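Local coordinates for protein enoyl-CoA hydratase (Bacillus halodurans, PDB 3LKE) that probably catalyses the hydration of enoyl-CoA thioesters or a related reaction of acyl-CoA substrates, as a member of the crotonase-like family, at residues Thr8-Asp13 / Asn44-Ile49; Leu15-Asp20 / Ile52-Lys57; Glu23-Leu28 / Arg59-Ser64; Ala39-Asn44 / Val94-Thr99; Thr104-Asn109 / Asn118-Cys123. One frame throughout, in Å; residues are numbered along the deposited sequence.

Overall arrangement
The five contacts follow the N-terminal half of a crotonase-like fold. Contacts 1 to 4 interleave along the chain, and contact 5 opens only after they have closed. Contact 2, the parallel pairing of strands 14-19 and 51-56, lies in the mixed sheet, its centre about 12 Å from that of contact 1 and about 13 Å from that of contact 3. Contact 4 packs helix 30-45 against helix 81-98 and shares Asn44 with contact 1. Contact 5, centred about 10 Å from contact 2, covers the next strand, 103-108. Contacts 2, 4 and 5 thus join the sheet and the helices packed on it, while contacts 1 and 3 lie at opposite ends of the strand pair, in turns and loops.

Contact 1 (Thr8-Asp13 / Asn44-Ile49); sequences TEIQND and NNETSI
The backbones of Asp13 and Ile49 come within 4.1 Å of each other at CA, where the turn after strand 6-10 meets the loop that leaves helix 30-45. Here Asp13 O lies 3.2 Å from Ile49 CA, a CA-H...O contact bent to 124° at the hydrogen, and the same carbonyl faces the CB of that isoleucine. The Asp13 side chain packs with CB and CG each 3.9 Å from Ser48 O; positive phi at Asn12 and Asp13 suits asparagine and aspartate in a tight turn. Ile10 CG2 meets Ile49 CG2 at 4.0 Å, the two side chains crossing at about a right angle. Ile49 places CG2 anti to its own carbonyl carbon, with CG1 at chi1 66°, which brings the methyl against the backbone of Asp13 as well. A branched aliphatic residue here fills space beside both strand and turn. Within the loop, Glu46 OE2 accepts Ser48 OG at 2.6 Å and Ser48 N at 3.2 Å, the donors arriving from opposite faces of the carboxylate plane. The turn of the beta hairpin 6-10/14-19 thus packs, at the surface, on the loop between helix 30-45 and strand 51-56 of the beta-alpha-beta unit.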
# COMPACT_ATOMS: atom_id res chain seq x y z
N THR A 8 -27.11 -22.57 4.03
CA THR A 8 -26.07 -22.57 5.06
C THR A 8 -25.90 -23.95 5.68
O THR A 8 -26.86 -24.72 5.81
CB THR A 8 -26.36 -21.53 6.16
OG1 THR A 8 -27.66 -21.75 6.72
CG2 THR A 8 -26.31 -20.12 5.59
N GLU A 9 -24.66 -24.26 6.05
CA GLU A 9 -24.33 -25.56 6.64
C GLU A 9 -23.08 -25.42 7.48
O GLU A 9 -22.09 -24.88 7.02
CB GLU A 9 -24.09 -26.60 5.54
CG GLU A 9 -23.74 -27.97 6.06
CD GLU A 9 -23.50 -28.98 4.95
OE1 GLU A 9 -23.89 -28.69 3.79
OE2 GLU A 9 -22.93 -30.06 5.23
N ILE A 10 -23.12 -25.93 8.71
CA ILE A 10 -21.91 -25.98 9.52
C ILE A 10 -21.30 -27.38 9.53
O ILE A 10 -21.97 -28.37 9.83
CB ILE A 10 -22.17 -25.54 10.97
CG1 ILE A 10 -22.62 -24.07 10.98
CG2 ILE A 10 -20.93 -25.75 11.82
CD1 ILE A 10 -23.05 -23.58 12.34
N GLN A 11 -20.02 -27.46 9.19
CA GLN A 11 -19.32 -28.73 9.18
C GLN A 11 -17.96 -28.58 9.84
O GLN A 11 -17.09 -27.86 9.34
CB GLN A 11 -19.16 -29.25 7.75
CG GLN A 11 -18.16 -30.38 7.59
CD GLN A 11 -18.26 -31.06 6.23
OE1 GLN A 11 -19.36 -31.29 5.73
NE2 GLN A 11 -17.11 -31.39 5.65
N ASN A 12 -17.79 -29.24 10.98
CA ASN A 12 -16.52 -29.25 11.68
C ASN A 12 -16.07 -27.83 12.04
O ASN A 12 -14.91 -27.46 11.82
CB ASN A 12 -15.46 -29.96 10.84
CG ASN A 12 -14.22 -30.30 11.64
OD1 ASN A 12 -14.11 -29.93 12.81
ND2 ASN A 12 -13.29 -31.01 11.01
N ASP A 13 -17.00 -27.06 12.58
CA ASP A 13 -16.72 -25.71 13.08
C ASP A 13 -16.38 -24.73 11.95
O ASP A 13 -15.66 -23.76 12.17
CB ASP A 13 -15.61 -25.75 14.13
CG ASP A 13 -16.03 -26.50 15.39
OD1 ASP A 13 -17.25 -26.61 15.64
OD2 ASP A 13 -15.15 -26.97 16.14
N ASN A 44 -21.22 -14.82 11.76
CA ASN A 44 -20.44 -13.91 12.61
C ASN A 44 -20.83 -14.01 14.07
O ASN A 44 -20.02 -13.76 14.96
CB ASN A 44 -20.59 -12.46 12.13
CG ASN A 44 -19.83 -12.19 10.85
OD1 ASN A 44 -18.94 -12.95 10.49
ND2 ASN A 44 -20.17 -11.10 10.17
N ASN A 45 -22.08 -14.39 14.33
CA ASN A 45 -22.58 -14.48 15.70
C ASN A 45 -22.42 -15.87 16.31
O ASN A 45 -22.69 -16.05 17.50
CB ASN A 45 -24.04 -14.03 15.77
CG ASN A 45 -24.21 -12.53 15.61
OD1 ASN A 45 -23.40 -11.75 16.12
ND2 ASN A 45 -25.26 -12.13 14.91
N GLU A 46 -21.99 -16.84 15.51
CA GLU A 46 -21.81 -18.21 15.99
C GLU A 46 -20.45 -18.40 16.64
O GLU A 46 -19.42 -18.37 15.97
CB GLU A 46 -21.99 -19.21 14.85
CG GLU A 46 -21.57 -20.63 15.20
CD GLU A 46 -22.38 -21.24 16.33
OE1 GLU A 46 -23.62 -21.08 16.32
OE2 GLU A 46 -21.78 -21.87 17.23
N THR A 47 -20.45 -18.62 17.95
CA THR A 47 -19.20 -18.63 18.71
C THR A 47 -18.30 -19.84 18.50
O THR A 47 -17.10 -19.76 18.75
CB THR A 47 -19.46 -18.45 20.22
OG1 THR A 47 -20.47 -19.37 20.64
CG2 THR A 47 -19.92 -17.03 20.51
N SER A 48 -18.85 -20.96 18.03
CA SER A 48 -18.06 -22.18 17.89
C SER A 48 -17.20 -22.25 16.62
O SER A 48 -16.11 -22.84 16.63
CB SER A 48 -18.93 -23.44 18.02
OG SER A 48 -19.81 -23.59 16.92
N ILE A 49 -17.66 -21.64 15.53
CA ILE A 49 -16.96 -21.77 14.26
C ILE A 49 -15.73 -20.86 14.21
O ILE A 49 -15.69 -19.84 14.89
CB ILE A 49 -17.87 -21.47 13.06
CG1 ILE A 49 -18.30 -20.00 13.07
CG2 ILE A 49 -19.07 -22.41 13.06
CD1 ILE A 49 -19.20 -19.63 11.92

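Contact 2 (Leu15-Asp20 / Ile52-Lys57); sequences LYITLD and IILQSK
Gln55 holds CG between its backbone N and carbonyl carbon (chi1 60°) and then runs extended, which carries its amide across to Thr18, whose OG1 stands beside its own backbone N (chi1 -55°). Gln55 NE2 donates to Thr18 OG1 at 3.1 Å, with an N-H...O angle of 169° and the hydroxyl lying in the amide plane. Beneath them the strands pair in parallel register, Leu15 with Ile52 through Leu19 with Ser56. Ile17 lies at the middle of this ladder: its N gives a bond of 2.7 Å to Ile53 O, and its O receives Gln55 N at 2.9 Å. On the face of Thr18 and Gln55, the Tyr16 ring runs beside Ile53, CD2 to CB 3.7 Å; on the other, Ile17 CD1 meets Ile52 CG2 at 3.8 Å, and helix 30-45 covers Ile17. Were Gln55 cut back to an alanine, Thr18 OG1 would probably lose this amide donor and the Tyr16 ring the group packed beside its CD2. At the strand ends, Asp20 OD2 and Lys57 NZ form a long salt bridge of 3.6 Å, bridged also by a water; OD1 is bonded to His58 and OD2 also to His7. The chemistry thus changes along the pair, from largely apolar packing of isoleucine, leucine and tyrosine side chains to a charged end with a bridging water, where lysine and histidines would tend to stabilise the aspartate's negative charge.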
# COMPACT_ATOMS: atom_id res chain seq x y z
N LEU A 15 -18.61 -22.59 8.82
CA LEU A 15 -19.89 -22.28 8.18
C LEU A 15 -19.72 -22.14 6.68
O LEU A 15 -18.90 -21.34 6.20
CB LEU A 15 -20.47 -20.98 8.75
CG LEU A 15 -21.96 -20.62 8.61
CD1 LEU A 15 -22.16 -19.23 7.99
CD2 LEU A 15 -22.78 -21.67 7.86
N TYR A 16 -20.50 -22.92 5.93
CA TYR A 16 -20.50 -22.87 4.48
C TYR A 16 -21.72 -22.11 3.99
O TYR A 16 -22.86 -22.50 4.28
CB TYR A 16 -20.48 -24.28 3.88
CG TYR A 16 -19.18 -25.02 4.14
CD1 TYR A 16 -18.96 -25.67 5.36
CD2 TYR A 16 -18.17 -25.04 3.20
CE1 TYR A 16 -17.78 -26.34 5.61
CE2 TYR A 16 -16.98 -25.71 3.44
CZ TYR A 16 -16.80 -26.36 4.65
OH TYR A 16 -15.62 -27.02 4.90
N ILE A 17 -21.48 -21.02 3.27
CA ILE A 17 -22.55 -20.20 2.71
C ILE A 17 -22.56 -20.42 1.21
O ILE A 17 -21.57 -20.13 0.53
CB ILE A 17 -22.35 -18.68 3.02
CG1 ILE A 17 -22.36 -18.44 4.53
CG2 ILE A 17 -23.42 -17.84 2.34
CD1 ILE A 17 -22.17 -16.97 4.94
N THR A 18 -23.65 -20.99 0.70
CA THR A 18 -23.72 -21.40 -0.70
C THR A 18 -24.75 -20.62 -1.49
O THR A 18 -25.94 -20.59 -1.13
CB THR A 18 -24.05 -22.91 -0.81
OG1 THR A 18 -23.10 -23.66 -0.04
CG2 THR A 18 -24.01 -23.38 -2.26
N LEU A 19 -24.30 -19.98 -2.56
CA LEU A 19 -25.20 -19.24 -3.44
C LEU A 19 -25.90 -20.23 -4.36
O LEU A 19 -25.26 -21.07 -4.99
CB LEU A 19 -24.44 -18.23 -4.28
CG LEU A 19 -23.51 -17.27 -3.52
CD1 LEU A 19 -22.84 -16.33 -4.50
CD2 LEU A 19 -24.29 -16.49 -2.48
N ASP A 20 -27.22 -20.11 -4.45
CA ASP A 20 -28.04 -21.04 -5.21
C ASP A 20 -29.22 -20.29 -5.83
O ASP A 20 -30.34 -20.33 -5.33
CB ASP A 20 -28.53 -22.15 -4.28
CG ASP A 20 -29.19 -23.30 -5.02
OD1 ASP A 20 -29.22 -23.25 -6.27
OD2 ASP A 20 -29.67 -24.24 -4.36
N ILE A 52 -15.65 -19.04 7.82
CA ILE A 52 -16.83 -18.91 6.99
C ILE A 52 -16.37 -19.04 5.54
O ILE A 52 -15.49 -18.32 5.10
CB ILE A 52 -17.52 -17.55 7.18
CG1 ILE A 52 -18.08 -17.44 8.60
CG2 ILE A 52 -18.65 -17.38 6.18
CD1 ILE A 52 -18.63 -16.09 8.93
N ILE A 53 -16.97 -19.99 4.83
CA ILE A 53 -16.62 -20.26 3.44
C ILE A 53 -17.77 -19.85 2.53
O ILE A 53 -18.91 -20.29 2.73
CB ILE A 53 -16.39 -21.79 3.23
CG1 ILE A 53 -15.27 -22.29 4.14
CG2 ILE A 53 -16.06 -22.08 1.77
CD1 ILE A 53 -13.92 -21.68 3.83
N LEU A 54 -17.50 -19.01 1.53
CA LEU A 54 -18.53 -18.58 0.58
C LEU A 54 -18.29 -19.29 -0.74
O LEU A 54 -17.15 -19.34 -1.22
CB LEU A 54 -18.50 -17.06 0.40
CG LEU A 54 -18.91 -16.27 1.65
CD1 LEU A 54 -17.75 -15.39 2.08
CD2 LEU A 54 -20.14 -15.45 1.39
N GLN A 55 -19.34 -19.88 -1.31
CA GLN A 55 -19.18 -20.70 -2.50
C GLN A 55 -20.46 -20.72 -3.33
O GLN A 55 -21.48 -20.19 -2.91
CB GLN A 55 -18.80 -22.13 -2.11
CG GLN A 55 -19.84 -22.82 -1.24
CD GLN A 55 -19.36 -24.18 -0.73
OE1 GLN A 55 -18.20 -24.56 -0.92
NE2 GLN A 55 -20.26 -24.93 -0.10
N SER A 56 -20.38 -21.33 -4.51
CA SER A 56 -21.52 -21.48 -5.41
C SER A 56 -21.77 -22.96 -5.62
O SER A 56 -20.82 -23.74 -5.73
CB SER A 56 -21.22 -20.84 -6.78
OG SER A 56 -22.27 -21.16 -7.70
N LYS A 57 -23.04 -23.33 -5.67
CA LYS A 57 -23.41 -24.73 -5.88
C LYS A 57 -23.46 -25.08 -7.36
O LYS A 57 -23.69 -26.24 -7.73
CB LYS A 57 -24.77 -25.03 -5.24
CG LYS A 57 -25.16 -26.50 -5.33
CD LYS A 57 -26.65 -26.71 -5.20
CE LYS A 57 -27.15 -26.31 -3.83
NZ LYS A 57 -28.13 -27.32 -3.34
O HOH W 1 -30.89 -26.78 -4.35

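Contact 3 (Glu23-Leu28 / Arg59-Ser64); sequences EKKNGL and RAYFSS
This contact joins the two loops that follow the parallel strands 14-19 and 51-56, at the ends of those strands where crotonase-like enzymes generally build their acyl-CoA site. Two bonds tie Asn26 to the second loop: its ND2 reaches Phe62 O at 3.0 Å, 162° at the hydrogen, and its carbonyl O accepts Ser63 OG at 2.6 Å, from above the carbonyl plane. A third joins its OD1 to Tyr21 N. Phi and psi are both positive, a conformation asparagine tolerates well. Ser64 N donates to Lys25 O at 3.1 Å, and Ser64 OG lies near both Lys24 O and Lys25 O. Tyr61 supplies the apolar wall: Lys25 CA sits over one ring face in a CH-pi contact, 3.8 Å from the centroid, while Asn26 CG meets the ring edge, the amide turned 82° to the ring plane. Segment 23-28 leads into helix 30-45 and segment 59-64 precedes helix 68-76, with strand 111-113 alongside, its Tyr111 touching Lys25, Tyr61 and Ser64.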
# COMPACT_ATOMS: atom_id res chain seq x y z
N GLU A 23 -31.76 -19.14 -11.64
CA GLU A 23 -32.53 -18.30 -12.55
C GLU A 23 -31.70 -17.11 -13.01
O GLU A 23 -31.63 -16.81 -14.20
CB GLU A 23 -33.80 -17.79 -11.87
CG GLU A 23 -34.52 -16.74 -12.70
CD GLU A 23 -35.71 -16.12 -11.97
OE1 GLU A 23 -35.84 -16.33 -10.74
OE2 GLU A 23 -36.50 -15.43 -12.64
N LYS A 24 -31.05 -16.45 -12.05
CA LYS A 24 -30.25 -15.27 -12.34
C LYS A 24 -28.74 -15.54 -12.34
O LYS A 24 -27.93 -14.61 -12.24
CB LYS A 24 -30.59 -14.16 -11.34
CG LYS A 24 -31.97 -13.54 -11.54
CD LYS A 24 -32.11 -12.25 -10.74
CE LYS A 24 -33.47 -11.57 -10.99
NZ LYS A 24 -33.61 -10.24 -10.30
N LYS A 25 -28.35 -16.81 -12.45
CA LYS A 25 -26.93 -17.19 -12.41
C LYS A 25 -26.22 -16.55 -11.21
O LYS A 25 -25.14 -15.97 -11.34
CB LYS A 25 -26.21 -16.81 -13.71
CG LYS A 25 -26.83 -17.36 -15.01
CD LYS A 25 -26.96 -18.87 -15.00
CE LYS A 25 -27.23 -19.43 -16.40
NZ LYS A 25 -28.06 -18.49 -17.20
N ASN A 26 -26.84 -16.68 -10.04
CA ASN A 26 -26.28 -16.16 -8.79
C ASN A 26 -26.08 -14.64 -8.83
O ASN A 26 -25.18 -14.10 -8.18
CB ASN A 26 -24.98 -16.89 -8.43
CG ASN A 26 -25.22 -18.31 -7.95
OD1 ASN A 26 -26.37 -18.73 -7.75
ND2 ASN A 26 -24.15 -19.07 -7.79
N GLY A 27 -26.94 -13.96 -9.58
CA GLY A 27 -26.90 -12.51 -9.69
C GLY A 27 -27.29 -11.85 -8.38
O GLY A 27 -27.93 -12.47 -7.53
N LEU A 28 -26.89 -10.59 -8.22
CA LEU A 28 -27.11 -9.88 -6.97
C LEU A 28 -28.33 -8.97 -7.08
O LEU A 28 -28.34 -8.02 -7.85
CB LEU A 28 -25.87 -9.07 -6.60
CG LEU A 28 -24.55 -9.83 -6.65
CD1 LEU A 28 -23.39 -8.92 -6.24
CD2 LEU A 28 -24.60 -11.04 -5.76
N ARG A 59 -21.84 -25.32 -11.11
CA ARG A 59 -20.58 -25.53 -11.81
C ARG A 59 -20.21 -24.37 -12.73
O ARG A 59 -19.06 -23.93 -12.76
CB ARG A 59 -20.64 -26.85 -12.59
CG ARG A 59 -19.37 -27.21 -13.35
CD ARG A 59 -19.42 -28.65 -13.85
NE ARG A 59 -19.62 -29.59 -12.75
CZ ARG A 59 -20.73 -30.29 -12.54
NH1 ARG A 59 -21.76 -30.18 -13.37
NH2 ARG A 59 -20.81 -31.11 -11.50
N ALA A 60 -21.19 -23.86 -13.47
CA ALA A 60 -20.90 -22.92 -14.56
C ALA A 60 -20.46 -21.53 -14.11
O ALA A 60 -19.75 -20.84 -14.85
CB ALA A 60 -22.10 -22.81 -15.51
N TYR A 61 -20.86 -21.10 -12.93
CA TYR A 61 -20.63 -19.71 -12.54
C TYR A 61 -20.48 -19.55 -11.04
O TYR A 61 -21.09 -20.28 -10.26
CB TYR A 61 -21.80 -18.84 -13.01
CG TYR A 61 -23.15 -19.46 -12.73
CD1 TYR A 61 -23.79 -19.28 -11.51
CD2 TYR A 61 -23.77 -20.25 -13.68
CE1 TYR A 61 -25.03 -19.85 -11.25
CE2 TYR A 61 -25.01 -20.84 -13.44
CZ TYR A 61 -25.63 -20.63 -12.22
OH TYR A 61 -26.86 -21.23 -11.98
N PHE A 62 -19.66 -18.59 -10.61
CA PHE A 62 -19.71 -18.21 -9.21
C PHE A 62 -20.82 -17.20 -9.00
O PHE A 62 -21.73 -17.43 -8.21
CB PHE A 62 -18.39 -17.58 -8.74
CG PHE A 62 -18.47 -17.11 -7.32
CD1 PHE A 62 -18.41 -18.01 -6.28
CD2 PHE A 62 -18.61 -15.75 -7.03
CE1 PHE A 62 -18.50 -17.59 -4.97
CE2 PHE A 62 -18.69 -15.33 -5.73
CZ PHE A 62 -18.64 -16.24 -4.69
N SER A 63 -20.74 -16.07 -9.70
CA SER A 63 -21.80 -15.07 -9.67
C SER A 63 -21.72 -14.13 -10.86
O SER A 63 -20.67 -13.56 -11.17
CB SER A 63 -21.78 -14.25 -8.37
OG SER A 63 -22.73 -13.18 -8.43
N SER A 64 -22.85 -13.96 -11.53
CA SER A 64 -22.93 -13.06 -12.66
C SER A 64 -22.96 -11.58 -12.23
O SER A 64 -22.92 -10.69 -13.08
CB SER A 64 -24.16 -13.40 -13.52
OG SER A 64 -25.34 -13.25 -12.76

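Contact 4 (Ala39-Asn44 / Val94-Thr99); sequences AIRAGN and VLEIFT
Ile40 of helix 30-45 and Ile97 of helix 81-98 pack between two crossover helices of the crotonase-like fold, whose short segments run 21° from parallel with axes 9.6 Å apart. Ile40 CD1 touches Ile97 CG1 at 3.6 Å, and Ile40 CG2 rests on Glu96 CB; apolar branches suit this inner side. Farther out the contact becomes polar, and Glu96 is its shared acceptor. Arg41, extended from CG to NE, grips the single oxygen OE2 of Glu96 side-on, with NE at 2.9 Å and NH2 at 3.3 Å. The oxygen lies in the guanidinium plane, but the carboxylate is turned 77° to it, and NE comes from above the carboxylate plane. A bend at chi2 (-100°) turns the carboxylate of Glu96 toward the arginine. With a leucine instead of Arg41, these two donors to Glu96 OE2 would be gone and the carboxylate's charge is likely to lack this mate. Ile40 also touches Cys93, and Arg41 touches His92, both on helix 81-98. At the C-terminal end of helix 81-98, Thr99 OG1 and Thr99 N both donate to Leu95 O. Asn44 satisfies both ends of its amide: OD1 pairs with Ser100 OG, while ND2 donates to the backbone Glu96 O at 2.9 Å.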
# COMPACT_ATOMS: atom_id res chain seq x y z
N ALA A 39 -27.26 -14.80 6.39
CA ALA A 39 -26.34 -15.91 6.56
C ALA A 39 -25.00 -15.44 7.11
O ALA A 39 -24.42 -16.07 7.99
CB ALA A 39 -26.14 -16.63 5.22
N ILE A 40 -24.51 -14.32 6.59
CA ILE A 40 -23.24 -13.76 7.03
C ILE A 40 -23.28 -13.39 8.51
O ILE A 40 -22.36 -13.72 9.27
CB ILE A 40 -22.86 -12.51 6.21
CG1 ILE A 40 -22.52 -12.90 4.77
CG2 ILE A 40 -21.69 -11.78 6.86
CD1 ILE A 40 -22.51 -11.74 3.79
N ARG A 41 -24.34 -12.70 8.90
CA ARG A 41 -24.51 -12.28 10.29
C ARG A 41 -24.61 -13.48 11.23
O ARG A 41 -24.02 -13.49 12.31
CB ARG A 41 -25.76 -11.40 10.43
CG ARG A 41 -25.57 -10.00 9.85
CD ARG A 41 -26.87 -9.22 9.81
NE ARG A 41 -26.61 -7.81 9.51
CZ ARG A 41 -27.51 -6.95 9.07
NH1 ARG A 41 -28.76 -7.34 8.86
NH2 ARG A 41 -27.16 -5.69 8.83
N ALA A 42 -25.38 -14.49 10.82
CA ALA A 42 -25.54 -15.69 11.62
C ALA A 42 -24.19 -16.37 11.86
O ALA A 42 -23.92 -16.87 12.95
CB ALA A 42 -26.52 -16.65 10.96
N GLY A 43 -23.35 -16.40 10.83
CA GLY A 43 -22.02 -16.96 10.95
C GLY A 43 -21.13 -16.14 11.87
O GLY A 43 -20.36 -16.71 12.65
N ASN A 44 -21.22 -14.82 11.76
CA ASN A 44 -20.44 -13.91 12.61
C ASN A 44 -20.83 -14.01 14.07
O ASN A 44 -20.02 -13.76 14.96
CB ASN A 44 -20.59 -12.46 12.13
CG ASN A 44 -19.83 -12.19 10.85
OD1 ASN A 44 -18.94 -12.95 10.49
ND2 ASN A 44 -20.17 -11.10 10.17
N VAL A 94 -21.06 -6.64 2.19
CA VAL A 94 -19.61 -6.38 2.08
C VAL A 94 -18.98 -6.03 3.44
O VAL A 94 -17.93 -6.55 3.81
CB VAL A 94 -19.31 -5.24 1.07
CG1 VAL A 94 -17.82 -4.88 1.12
CG2 VAL A 94 -19.72 -5.66 -0.34
N LEU A 95 -19.64 -5.14 4.17
CA LEU A 95 -19.11 -4.65 5.43
C LEU A 95 -19.08 -5.77 6.47
O LEU A 95 -18.11 -5.90 7.22
CB LEU A 95 -19.95 -3.45 5.92
CG LEU A 95 -19.38 -2.64 7.08
CD1 LEU A 95 -17.97 -2.18 6.77
CD2 LEU A 95 -20.31 -1.45 7.35
N GLU A 96 -20.13 -6.58 6.50
CA GLU A 96 -20.25 -7.70 7.45
C GLU A 96 -19.27 -8.84 7.18
O GLU A 96 -18.84 -9.52 8.10
CB GLU A 96 -21.68 -8.23 7.46
CG GLU A 96 -22.69 -7.17 7.81
CD GLU A 96 -23.13 -7.23 9.25
OE1 GLU A 96 -22.55 -8.03 10.03
OE2 GLU A 96 -24.05 -6.46 9.61
N ILE A 97 -18.91 -9.04 5.92
CA ILE A 97 -17.83 -9.97 5.62
C ILE A 97 -16.54 -9.36 6.13
O ILE A 97 -15.80 -9.99 6.88
CB ILE A 97 -17.71 -10.23 4.10
CG1 ILE A 97 -18.96 -10.95 3.60
CG2 ILE A 97 -16.45 -11.06 3.79
CD1 ILE A 97 -19.02 -11.06 2.09
N PHE A 98 -16.28 -8.12 5.74
CA PHE A 98 -15.04 -7.45 6.10
C PHE A 98 -14.79 -7.45 7.60
O PHE A 98 -13.66 -7.63 8.05
CB PHE A 98 -15.04 -6.01 5.60
CG PHE A 98 -13.71 -5.34 5.72
CD1 PHE A 98 -12.69 -5.60 4.82
CD2 PHE A 98 -13.47 -4.43 6.74
CE1 PHE A 98 -11.46 -4.97 4.93
CE2 PHE A 98 -12.23 -3.79 6.86
CZ PHE A 98 -11.24 -4.06 5.96
N THR A 99 -15.84 -7.23 8.39
CA THR A 99 -15.68 -7.13 9.83
C THR A 99 -15.91 -8.47 10.53
O THR A 99 -16.01 -8.52 11.76
CB THR A 99 -16.62 -6.08 10.46
OG1 THR A 99 -17.99 -6.37 10.12
CG2 THR A 99 -16.28 -4.66 9.97

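Contact 5 (Thr104-Asn109 / Asn118-Cys123); sequences TVALIN and NMMLAC
Ala106 CB sits against Met120, 3.7 Å from its CB and 3.8 Å from both CG and SD; the bent chain lays these atoms against the methyl before its end turns away. A small residue suits this place because the methionine lies over it. Cys123 SG closes in from beside, 3.9 Å from the same Ala106 CB, and Ile108 CD1 reaches Met120 CG at 4.3 Å. At the strand start, Thr104 OG1 lies 3.3 Å from Cys123 CA; with chi1 55° the hydroxyl is turned toward the chain after the 3-10 segment 119-122, where it bonds Asp124 N. Next outward, backbone bonds fix strand 103-108 between its neighbours: Val105 pairs with Ile52 and Leu54, Ala106 with Arg125 and Ile127. Cys123 also packs on Leu54 and on Ile97 of helix 81-98, and Phe62 touches Met120 and Ile108. The contact is thus almost wholly dispersive, with sulfur and methyl groups in a buried layer and Thr104 as its polar exception, its hydroxyl satisfied by a backbone amide.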
# COMPACT_ATOMS: atom_id res chain seq x y z
N THR A 104 -12.39 -15.76 6.73
CA THR A 104 -13.34 -15.75 5.62
C THR A 104 -12.66 -16.13 4.31
O THR A 104 -11.60 -15.60 3.96
CB THR A 104 -14.02 -14.36 5.50
OG1 THR A 104 -13.00 -13.36 5.38
CG2 THR A 104 -14.85 -14.08 6.73
N VAL A 105 -13.25 -17.09 3.59
CA VAL A 105 -12.68 -17.57 2.35
C VAL A 105 -13.75 -17.64 1.27
O VAL A 105 -14.84 -18.17 1.52
CB VAL A 105 -12.09 -18.99 2.54
CG1 VAL A 105 -11.45 -19.49 1.25
CG2 VAL A 105 -11.09 -19.00 3.68
N ALA A 106 -13.45 -17.12 0.08
CA ALA A 106 -14.36 -17.24 -1.06
C ALA A 106 -13.80 -18.23 -2.07
O ALA A 106 -12.62 -18.18 -2.42
CB ALA A 106 -14.59 -15.87 -1.71
N LEU A 107 -14.64 -19.16 -2.51
CA LEU A 107 -14.20 -20.14 -3.50
C LEU A 107 -14.83 -19.78 -4.83
O LEU A 107 -16.05 -19.93 -4.99
CB LEU A 107 -14.63 -21.55 -3.06
CG LEU A 107 -14.21 -21.93 -1.64
CD1 LEU A 107 -14.69 -23.35 -1.28
CD2 LEU A 107 -12.70 -21.84 -1.52
N ILE A 108 -14.01 -19.30 -5.76
CA ILE A 108 -14.51 -18.84 -7.05
C ILE A 108 -14.37 -19.96 -8.07
O ILE A 108 -13.29 -20.18 -8.60
CB ILE A 108 -13.73 -17.62 -7.58
CG1 ILE A 108 -13.53 -16.56 -6.48
CG2 ILE A 108 -14.44 -17.04 -8.80
CD1 ILE A 108 -14.84 -16.03 -5.90
N ASN A 109 -15.48 -20.66 -8.33
CA ASN A 109 -15.44 -21.86 -9.16
C ASN A 109 -15.58 -21.58 -10.65
O ASN A 109 -14.89 -22.17 -11.47
CB ASN A 109 -16.48 -22.87 -8.70
CG ASN A 109 -17.90 -22.33 -8.81
OD1 ASN A 109 -18.18 -21.22 -8.37
ND2 ASN A 109 -18.79 -23.11 -9.39
N ASN A 118 -16.50 -8.67 -6.80
CA ASN A 118 -15.95 -7.63 -5.93
C ASN A 118 -16.36 -7.73 -4.47
O ASN A 118 -15.55 -7.41 -3.59
CB ASN A 118 -16.27 -6.24 -6.50
CG ASN A 118 -15.66 -6.04 -7.87
OD1 ASN A 118 -14.63 -6.63 -8.17
ND2 ASN A 118 -16.28 -5.20 -8.70
N MET A 119 -17.59 -8.17 -4.21
CA MET A 119 -18.02 -8.43 -2.82
C MET A 119 -17.04 -9.36 -2.10
O MET A 119 -16.74 -9.18 -0.91
CB MET A 119 -19.46 -8.97 -2.75
CG MET A 119 -20.52 -7.88 -2.91
SD MET A 119 -22.19 -8.35 -2.36
CE MET A 119 -21.78 -9.92 -1.50
N MET A 120 -16.50 -10.34 -2.82
CA MET A 120 -15.63 -11.32 -2.20
C MET A 120 -14.24 -10.76 -1.89
O MET A 120 -13.45 -11.41 -1.21
CB MET A 120 -15.53 -12.60 -3.04
CG MET A 120 -16.88 -13.31 -3.26
SD MET A 120 -17.74 -13.80 -1.73
CE MET A 120 -19.08 -12.63 -1.70
N LEU A 121 -13.93 -9.56 -2.38
CA LEU A 121 -12.66 -8.93 -2.07
C LEU A 121 -12.55 -8.57 -0.59
O LEU A 121 -11.46 -8.31 -0.08
CB LEU A 121 -12.42 -7.70 -2.95
CG LEU A 121 -12.26 -8.02 -4.43
CD1 LEU A 121 -12.16 -6.72 -5.24
CD2 LEU A 121 -11.01 -8.87 -4.64
N ALA A 122 -13.69 -8.60 0.11
CA ALA A 122 -13.70 -8.40 1.55
C ALA A 122 -13.19 -9.61 2.34
O ALA A 122 -12.92 -9.50 3.53
CB ALA A 122 -15.09 -8.04 2.02
N CYS A 123 -13.06 -10.75 1.67
CA CYS A 123 -12.67 -11.99 2.36
C CYS A 123 -11.17 -12.00 2.64
O CYS A 123 -10.39 -11.31 1.97
CB CYS A 123 -13.02 -13.23 1.53
SG CYS A 123 -14.78 -13.53 1.36